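Local structure of alpha-fucosidase (Bifidobacterium bifidum, 2EAB) at residues A[797-802]-A[823-828]; A[153-158]-A[170-175]. The protein probably hydrolyses 1,2-linked alpha-L-fucosides, this chain being the catalytic portion of a longer, calcium-binding protein that is probably membrane-anchored. All blocks are in the same frame, centred on the assembly; numbering follows the deposited sequence.

Contact 1 (A[797-802]-A[823-828]); sequences NYTNIL and FTVGTT
Ile801 and Val825 meet through methyls, CD1 of the isoleucine lying 3.6 Å from CG1 of the valine, between two beta sheets packed face to face. The isoleucine and Thr827 side chains slide past each other in opposite directions, Ile801 CG2 coming within 3.6 Å of Thr827 OG1. Leu802 meets the same threonine tip to tip, CD2 to CG2 at 4.0 Å. Toward the start of both strands the fit is slacker: Thr799 CG2 stands 4.2 Å from Val825 CG2, and Thr799 OG1 approaches the Phe823 ring obliquely.

Thr827 is fixed by the adjacent strand of its own sheet. With OG1 anti to the backbone N (chi1 -171°), its hydroxyl hydrogen-bonds to Glu836 O, and CG2 is turned to the leucine. Strand 847-851 holds 799-801 through backbone bonds, and strands 812-819 and 833-841 add Ala819, Val837 and Leu839 around the interface. The strand axes lie 9.5 Å apart at only 18°, the nearly aligned stacking of a beta sandwich.

No hydrogen bond crosses between the segments, so methyl contacts join the two sheets here, and the Thr827 hydroxyl set among them is satisfied within its own sheet.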
ATOM      1  N   ASN A 797      11.592 -11.980  16.459  1.00  6.65           N
ATOM      2  CA  ASN A 797      11.604 -11.855  15.005  1.00  6.95           C
ATOM      3  C   ASN A 797      12.399 -12.972  14.341  1.00  6.63           C
ATOM      4  O   ASN A 797      13.176 -12.737  13.419  1.00  6.85           O
ATOM      5  CB  ASN A 797      12.092 -10.461  14.579  1.00  7.26           C
ATOM      6  CG  ASN A 797      11.130  -9.366  14.992  1.00  7.39           C
ATOM      7  OD1 ASN A 797      10.016  -9.649  15.420  1.00  8.57           O
ATOM      8  ND2 ASN A 797      11.555  -8.116  14.864  1.00  8.20           N
ATOM      9  N   TYR A 798      12.193 -14.199  14.811  1.00  6.39           N
ATOM     10  CA  TYR A 798      12.876 -15.341  14.221  1.00  6.29           C
ATOM     11  C   TYR A 798      12.394 -15.554  12.787  1.00  6.55           C
ATOM     12  O   TYR A 798      11.243 -15.234  12.441  1.00  6.57           O
ATOM     13  CB  TYR A 798      12.698 -16.607  15.076  1.00  6.69           C
ATOM     14  CG  TYR A 798      11.282 -17.143  15.153  1.00  6.59           C
ATOM     15  CD1 TYR A 798      10.808 -18.045  14.202  1.00  6.87           C
ATOM     16  CD2 TYR A 798      10.429 -16.773  16.187  1.00  7.21           C
ATOM     17  CE1 TYR A 798       9.513 -18.552  14.263  1.00  7.33           C
ATOM     18  CE2 TYR A 798       9.128 -17.276  16.260  1.00  7.42           C
ATOM     19  CZ  TYR A 798       8.681 -18.158  15.290  1.00  7.03           C
ATOM     20  OH  TYR A 798       7.403 -18.671  15.329  1.00  7.48           O
ATOM     21  N   THR A 799      13.294 -16.065  11.958  1.00  6.28           N
ATOM     22  CA  THR A 799      13.019 -16.338  10.558  1.00  6.87           C
ATOM     23  C   THR A 799      12.258 -17.650  10.454  1.00  6.77           C
ATOM     24  O   THR A 799      12.776 -18.695  10.849  1.00  7.71           O
ATOM     25  CB  THR A 799      14.338 -16.446   9.772  1.00  6.90           C
ATOM     26  OG1 THR A 799      15.130 -15.277  10.002  1.00  7.56           O
ATOM     27  CG2 THR A 799      14.091 -16.617   8.281  1.00  7.85           C
ATOM     28  N   ASN A 800      11.039 -17.596   9.921  1.00  6.71           N
ATOM     29  CA  ASN A 800      10.171 -18.764   9.841  1.00  6.70           C
ATOM     30  C   ASN A 800       9.953 -19.162   8.389  1.00  6.33           C
ATOM     31  O   ASN A 800       9.235 -18.485   7.645  1.00  6.21           O
ATOM     32  CB  ASN A 800       8.845 -18.483  10.555  1.00  6.56           C
ATOM     33  CG  ASN A 800       7.970 -19.711  10.686  1.00  7.24           C
ATOM     34  OD1 ASN A 800       8.266 -20.768  10.118  1.00  7.46           O
ATOM     35  ND2 ASN A 800       6.878 -19.577  11.434  1.00  7.32           N
ATOM     36  N   ILE A 801      10.600 -20.258   8.000  1.00  6.49           N
ATOM     37  CA  ILE A 801      10.586 -20.766   6.638  1.00  6.96           C
ATOM     38  C   ILE A 801       9.343 -21.619   6.379  1.00  6.80           C
ATOM     39  O   ILE A 801       9.064 -22.576   7.108  1.00  7.07           O
ATOM     40  CB  ILE A 801      11.862 -21.612   6.368  1.00  7.25           C
ATOM     41  CG1 ILE A 801      13.140 -20.801   6.637  1.00  7.94           C
ATOM     42  CG2 ILE A 801      11.847 -22.226   4.970  1.00  7.90           C
ATOM     43  CD1 ILE A 801      13.321 -19.558   5.772  1.00  8.70           C
ATOM     44  N   LEU A 802       8.616 -21.259   5.321  1.00  6.93           N
ATOM     45  CA  LEU A 802       7.425 -21.987   4.862  1.00  7.05           C
ATOM     46  C   LEU A 802       6.384 -22.206   5.968  1.00  7.20           C
ATOM     47  O   LEU A 802       5.991 -23.338   6.246  1.00  7.67           O
ATOM     48  CB  LEU A 802       7.824 -23.306   4.182  1.00  7.66           C
ATOM     49  CG  LEU A 802       8.714 -23.154   2.944  1.00  7.76           C
ATOM     50  CD1 LEU A 802       9.201 -24.512   2.467  1.00  9.28           C
ATOM     51  CD2 LEU A 802       8.006 -22.406   1.813  1.00  9.30           C
ATOM     52  N   PHE A 823      17.687 -10.165   6.627  1.00  7.02           N
ATOM     53  CA  PHE A 823      18.197 -11.378   6.011  1.00  7.06           C
ATOM     54  C   PHE A 823      17.476 -11.570   4.688  1.00  7.25           C
ATOM     55  O   PHE A 823      16.248 -11.447   4.627  1.00  7.73           O
ATOM     56  CB  PHE A 823      17.907 -12.607   6.877  1.00  7.42           C
ATOM     57  CG  PHE A 823      18.523 -12.564   8.242  1.00  6.91           C
ATOM     58  CD1 PHE A 823      19.757 -13.159   8.480  1.00  7.73           C
ATOM     59  CD2 PHE A 823      17.854 -11.963   9.301  1.00  7.86           C
ATOM     60  CE1 PHE A 823      20.330 -13.133   9.752  1.00  7.75           C
ATOM     61  CE2 PHE A 823      18.416 -11.928  10.576  1.00  8.30           C
ATOM     62  CZ  PHE A 823      19.657 -12.521  10.801  1.00  8.17           C
ATOM     63  N   THR A 824      18.217 -11.882   3.632  1.00  7.39           N
ATOM     64  CA  THR A 824      17.590 -12.256   2.367  1.00  7.90           C
ATOM     65  C   THR A 824      17.404 -13.766   2.371  1.00  7.81           C
ATOM     66  O   THR A 824      18.308 -14.508   2.778  1.00  8.62           O
ATOM     67  CB  THR A 824      18.421 -11.783   1.164  1.00  8.08           C
ATOM     68  OG1 THR A 824      18.687 -10.386   1.315  1.00 10.16           O
ATOM     69  CG2 THR A 824      17.666 -12.007  -0.149  1.00  8.26           C
ATOM     70  N   VAL A 825      16.229 -14.214   1.943  1.00  7.75           N
ATOM     71  CA  VAL A 825      15.817 -15.598   2.105  1.00  8.30           C
ATOM     72  C   VAL A 825      15.434 -16.219   0.771  1.00  7.99           C
ATOM     73  O   VAL A 825      14.612 -15.671   0.026  1.00  8.09           O
ATOM     74  CB  VAL A 825      14.607 -15.716   3.067  1.00  8.46           C
ATOM     75  CG1 VAL A 825      14.170 -17.166   3.212  1.00 10.50           C
ATOM     76  CG2 VAL A 825      14.925 -15.115   4.433  1.00  9.03           C
ATOM     77  N   GLY A 826      16.038 -17.366   0.483  1.00  7.87           N
ATOM     78  CA  GLY A 826      15.605 -18.228  -0.606  1.00  8.43           C
ATOM     79  C   GLY A 826      15.299 -19.591  -0.024  1.00  8.80           C
ATOM     80  O   GLY A 826      15.953 -20.018   0.931  1.00  9.48           O
ATOM     81  N   THR A 827      14.290 -20.262  -0.565  1.00  9.09           N
ATOM     82  CA  THR A 827      13.968 -21.616  -0.134  1.00  9.96           C
ATOM     83  C   THR A 827      13.469 -22.447  -1.305  1.00  9.54           C
ATOM     84  O   THR A 827      12.770 -21.945  -2.191  1.00  9.30           O
ATOM     85  CB  THR A 827      12.967 -21.657   1.063  1.00 10.17           C
ATOM     86  OG1 THR A 827      12.859 -22.994   1.572  1.00 12.18           O
ATOM     87  CG2 THR A 827      11.586 -21.169   0.675  1.00 12.09           C
ATOM     88  N   THR A 828      13.867 -23.715  -1.299  1.00  9.62           N
ATOM     89  CA  THR A 828      13.407 -24.694  -2.268  1.00 10.17           C
ATOM     90  C   THR A 828      12.725 -25.801  -1.485  1.00  9.87           C
ATOM     91  O   THR A 828      13.189 -26.181  -0.408  1.00  9.80           O
ATOM     92  CB  THR A 828      14.586 -25.262  -3.081  1.00 10.42           C
ATOM     93  OG1 THR A 828      15.255 -24.184  -3.746  1.00 11.54           O
ATOM     94  CG2 THR A 828      14.113 -26.279  -4.120  1.00 11.25           C
TER

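Contact 2 (A[153-158]-A[170-175])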
ATOM      1  N   VAL A 153      -6.905  -5.485 -38.786  1.00 18.05           N
ATOM      2  CA  VAL A 153      -5.496  -5.827 -38.627  1.00 17.17           C
ATOM      3  C   VAL A 153      -5.289  -7.331 -38.450  1.00 16.43           C
ATOM      4  O   VAL A 153      -6.237  -8.080 -38.204  1.00 16.45           O
ATOM      5  CB  VAL A 153      -4.839  -5.085 -37.422  1.00 17.19           C
ATOM      6  CG1 VAL A 153      -4.774  -3.582 -37.669  1.00 17.42           C
ATOM      7  CG2 VAL A 153      -5.564  -5.398 -36.112  1.00 17.28           C
ATOM      8  N   THR A 154      -4.038  -7.755 -38.596  1.00 15.86           N
ATOM      9  CA  THR A 154      -3.612  -9.099 -38.221  1.00 15.26           C
ATOM     10  C   THR A 154      -2.360  -8.986 -37.358  1.00 14.80           C
ATOM     11  O   THR A 154      -1.780  -7.901 -37.233  1.00 14.42           O
ATOM     12  CB  THR A 154      -3.303  -9.985 -39.451  1.00 15.35           C
ATOM     13  OG1 THR A 154      -2.301  -9.355 -40.257  1.00 16.39           O
ATOM     14  CG2 THR A 154      -4.558 -10.242 -40.282  1.00 15.77           C
ATOM     15  N   GLU A 155      -1.953 -10.106 -36.764  1.00 14.34           N
ATOM     16  CA  GLU A 155      -0.742 -10.184 -35.937  1.00 14.53           C
ATOM     17  C   GLU A 155      -0.734  -9.157 -34.801  1.00 13.77           C
ATOM     18  O   GLU A 155       0.322  -8.635 -34.422  1.00 14.05           O
ATOM     19  CB  GLU A 155       0.517 -10.073 -36.806  1.00 14.56           C
ATOM     20  CG  GLU A 155       0.659 -11.234 -37.787  1.00 15.96           C
ATOM     21  CD  GLU A 155       1.714 -11.016 -38.856  1.00 16.29           C
ATOM     22  OE1 GLU A 155       2.659 -10.229 -38.639  1.00 18.34           O
ATOM     23  OE2 GLU A 155       1.598 -11.648 -39.926  1.00 19.24           O
ATOM     24  N   TYR A 156      -1.922  -8.875 -34.269  1.00 12.92           N
ATOM     25  CA  TYR A 156      -2.057  -7.929 -33.170  1.00 12.30           C
ATOM     26  C   TYR A 156      -1.633  -8.536 -31.846  1.00 12.34           C
ATOM     27  O   TYR A 156      -2.063  -9.629 -31.493  1.00 12.36           O
ATOM     28  CB  TYR A 156      -3.490  -7.396 -33.043  1.00 12.05           C
ATOM     29  CG  TYR A 156      -3.600  -6.363 -31.944  1.00 11.48           C
ATOM     30  CD1 TYR A 156      -3.601  -5.004 -32.236  1.00 11.24           C
ATOM     31  CD2 TYR A 156      -3.660  -6.746 -30.602  1.00 10.74           C
ATOM     32  CE1 TYR A 156      -3.674  -4.054 -31.221  1.00 10.98           C
ATOM     33  CE2 TYR A 156      -3.727  -5.808 -29.585  1.00 10.32           C
ATOM     34  CZ  TYR A 156      -3.735  -4.469 -29.898  1.00 10.67           C
ATOM     35  OH  TYR A 156      -3.808  -3.559 -28.866  1.00 11.19           O
ATOM     36  N   ARG A 157      -0.797  -7.804 -31.115  1.00 12.08           N
ATOM     37  CA  ARG A 157      -0.546  -8.110 -29.715  1.00 11.98           C
ATOM     38  C   ARG A 157      -0.287  -6.827 -28.933  1.00 11.44           C
ATOM     39  O   ARG A 157       0.377  -5.918 -29.424  1.00 11.43           O
ATOM     40  CB  ARG A 157       0.632  -9.077 -29.560  1.00 12.01           C
ATOM     41  CG  ARG A 157       0.740  -9.688 -28.165  1.00 13.00           C
ATOM     42  CD  ARG A 157       1.997 -10.526 -27.997  1.00 13.40           C
ATOM     43  NE  ARG A 157       3.214  -9.721 -28.078  1.00 16.42           N
ATOM     44  CZ  ARG A 157       4.134  -9.835 -29.032  1.00 17.56           C
ATOM     45  NH1 ARG A 157       3.996 -10.733 -30.001  1.00 18.74           N
ATOM     46  NH2 ARG A 157       5.205  -9.053 -29.013  1.00 18.06           N
ATOM     47  N   ARG A 158      -0.832  -6.757 -27.723  1.00 11.04           N
ATOM     48  CA  ARG A 158      -0.412  -5.751 -26.755  1.00 10.73           C
ATOM     49  C   ARG A 158       0.050  -6.469 -25.499  1.00 10.48           C
ATOM     50  O   ARG A 158      -0.500  -7.507 -25.123  1.00 10.37           O
ATOM     51  CB  ARG A 158      -1.522  -4.734 -26.458  1.00 10.89           C
ATOM     52  CG  ARG A 158      -2.726  -5.289 -25.721  1.00 10.36           C
ATOM     53  CD  ARG A 158      -3.841  -4.266 -25.663  1.00 10.01           C
ATOM     54  NE  ARG A 158      -5.005  -4.769 -24.942  1.00  9.51           N
ATOM     55  CZ  ARG A 158      -5.301  -4.479 -23.676  1.00  9.17           C
ATOM     56  NH1 ARG A 158      -4.526  -3.676 -22.955  1.00  9.80           N
ATOM     57  NH2 ARG A 158      -6.387  -4.998 -23.130  1.00  9.45           N
ATOM     58  N   THR A 170       1.823  -4.064 -31.055  1.00 11.48           N
ATOM     59  CA  THR A 170       2.201  -4.373 -32.432  1.00 12.14           C
ATOM     60  C   THR A 170       0.998  -4.886 -33.214  1.00 12.36           C
ATOM     61  O   THR A 170       0.122  -5.542 -32.660  1.00 12.43           O
ATOM     62  CB  THR A 170       3.397  -5.367 -32.508  1.00 12.28           C
ATOM     63  OG1 THR A 170       3.821  -5.503 -33.870  1.00 12.82           O
ATOM     64  CG2 THR A 170       3.034  -6.746 -31.946  1.00 13.21           C
ATOM     65  N   PHE A 171       0.960  -4.560 -34.504  1.00 12.88           N
ATOM     66  CA  PHE A 171      -0.056  -5.085 -35.413  1.00 13.21           C
ATOM     67  C   PHE A 171       0.350  -4.834 -36.854  1.00 13.60           C
ATOM     68  O   PHE A 171       1.184  -3.972 -37.128  1.00 13.12           O
ATOM     69  CB  PHE A 171      -1.439  -4.475 -35.135  1.00 13.16           C
ATOM     70  CG  PHE A 171      -1.475  -2.973 -35.203  1.00 13.31           C
ATOM     71  CD1 PHE A 171      -1.638  -2.318 -36.423  1.00 13.72           C
ATOM     72  CD2 PHE A 171      -1.354  -2.211 -34.043  1.00 13.21           C
ATOM     73  CE1 PHE A 171      -1.673  -0.933 -36.491  1.00 13.74           C
ATOM     74  CE2 PHE A 171      -1.391  -0.819 -34.100  1.00 13.61           C
ATOM     75  CZ  PHE A 171      -1.551  -0.178 -35.328  1.00 13.41           C
ATOM     76  N   LYS A 172      -0.248  -5.598 -37.762  1.00 14.05           N
ATOM     77  CA  LYS A 172      -0.055  -5.407 -39.192  1.00 15.07           C
ATOM     78  C   LYS A 172      -1.337  -4.849 -39.803  1.00 14.96           C
ATOM     79  O   LYS A 172      -2.401  -5.453 -39.689  1.00 15.11           O
ATOM     80  CB  LYS A 172       0.342  -6.724 -39.868  1.00 14.98           C
ATOM     81  CG  LYS A 172       0.598  -6.597 -41.371  1.00 15.82           C
ATOM     82  CD  LYS A 172       1.146  -7.879 -41.982  1.00 16.50           C
ATOM     83  CE  LYS A 172       2.655  -7.963 -41.841  1.00 19.38           C
ATOM     84  NZ  LYS A 172       3.231  -9.048 -42.682  1.00 21.09           N
ATOM     85  N   HIS A 173      -1.218  -3.689 -40.441  1.00 15.64           N
ATOM     86  CA  HIS A 173      -2.345  -3.029 -41.088  1.00 16.14           C
ATOM     87  C   HIS A 173      -1.992  -2.737 -42.539  1.00 16.34           C
ATOM     88  O   HIS A 173      -1.006  -2.048 -42.815  1.00 16.03           O
ATOM     89  CB  HIS A 173      -2.703  -1.734 -40.350  1.00 16.28           C
ATOM     90  CG  HIS A 173      -3.800  -0.947 -40.997  1.00 17.01           C
ATOM     91  ND1 HIS A 173      -3.556   0.039 -41.930  1.00 18.88           N
ATOM     92  CD2 HIS A 173      -5.144  -1.002 -40.850  1.00 17.81           C
ATOM     93  CE1 HIS A 173      -4.704   0.559 -42.326  1.00 18.49           C
ATOM     94  NE2 HIS A 173      -5.682  -0.054 -41.687  1.00 18.73           N
ATOM     95  N   ASP A 174      -2.791  -3.286 -43.456  1.00 16.75           N
ATOM     96  CA  ASP A 174      -2.616  -3.086 -44.900  1.00 17.31           C
ATOM     97  C   ASP A 174      -1.157  -3.287 -45.345  1.00 17.13           C
ATOM     98  O   ASP A 174      -0.605  -2.478 -46.096  1.00 17.57           O
ATOM     99  CB  ASP A 174      -3.147  -1.703 -45.309  1.00 17.56           C
ATOM    100  CG  ASP A 174      -3.312  -1.549 -46.811  1.00 18.78           C
ATOM    101  OD1 ASP A 174      -3.745  -2.514 -47.478  1.00 20.37           O
ATOM    102  OD2 ASP A 174      -3.006  -0.450 -47.322  1.00 20.55           O
ATOM    103  N   GLY A 175      -0.541  -4.364 -44.858  1.00 17.12           N
ATOM    104  CA  GLY A 175       0.815  -4.742 -45.252  1.00 17.04           C
ATOM    105  C   GLY A 175       1.947  -4.163 -44.421  1.00 16.81           C
ATOM    106  O   GLY A 175       3.092  -4.602 -44.542  1.00 17.09           O
TER
HETATM  107  O   HOH W   1      -3.234  -7.330 -41.847  1.00 22.09           O
HETATM  108  O   HOH W   2       2.488  -7.298 -35.427  1.00 17.60           O
HETATM  109  O   HOH W   3       4.379 -10.669 -40.690  1.00 53.11           O
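Thr170 O lies over one face of the Tyr156 ring, and CB of Phe171 reaches CD1 of that ring obliquely at 3.7 Å. The methyl CG2 of Thr170 stands over one face of the Arg157 guanidinium, offset toward its rim. At the edge of the His173 ring, near its plane, sits CG1 of Val153, a methyl that also meets Phe171 CD1 at 3.6 Å. Phe171 has CG between its backbone N and carbonyl carbon (chi1 57°), which places the ring alongside both neighbours, Val153 by CD1 and Tyr156 by CD2. With an alanine here, the methyl of Val153 would probably lose the phenyl ring it packs on and a gap would open beside it, the contact of CB with Tyr156 remaining.

Two antiparallel hydrogen-bonded pairs, Thr154 with Lys172 and Arg157 with Thr170, frame a beta bulge in which Glu155 and Tyr156 together face Phe171. All four bonds are fairly straight; that from Lys172 N to Thr154 O measures 2.8 Å. Glu155 takes a left-handed backbone conformation (phi 55°), and one water links its O to Thr170 OG1. Its side chain runs alongside Lys172, where OE2 and NZ are 4.1 Å apart, too far for a salt bridge; another water joins Glu155 OE1 (2.7 Å) to Lys172 NZ (2.8 Å) instead.

Beyond the two strands, Tyr156 OH bonds to Gly65 O and His173 NE2 to Asp150 O. This hairpin sits at the protein surface within a large antiparallel sheet, strand 19-22 flanking 156-161 and strand 176-185 flanking 166-173.

In the fold
Followed from the N terminus, the chain first forms the large antiparallel sheet of its N-terminal region, where contact 2 closes a short hairpin with eleven residues between its segments. It then passes through the mostly helical family 95 catalytic region before reaching the C-terminal domain. There contact 1 closes a loop of twenty residues that includes strand 812-819, joining two stacked sheets rather than neighbours within one. The two contacts are in series, neither nested nor crossed, and do not touch: their centres are 46 Å apart and their nearest atoms about 30 Å. Each is thus local to its own beta domain, one contact within a sheet, the other between sheets.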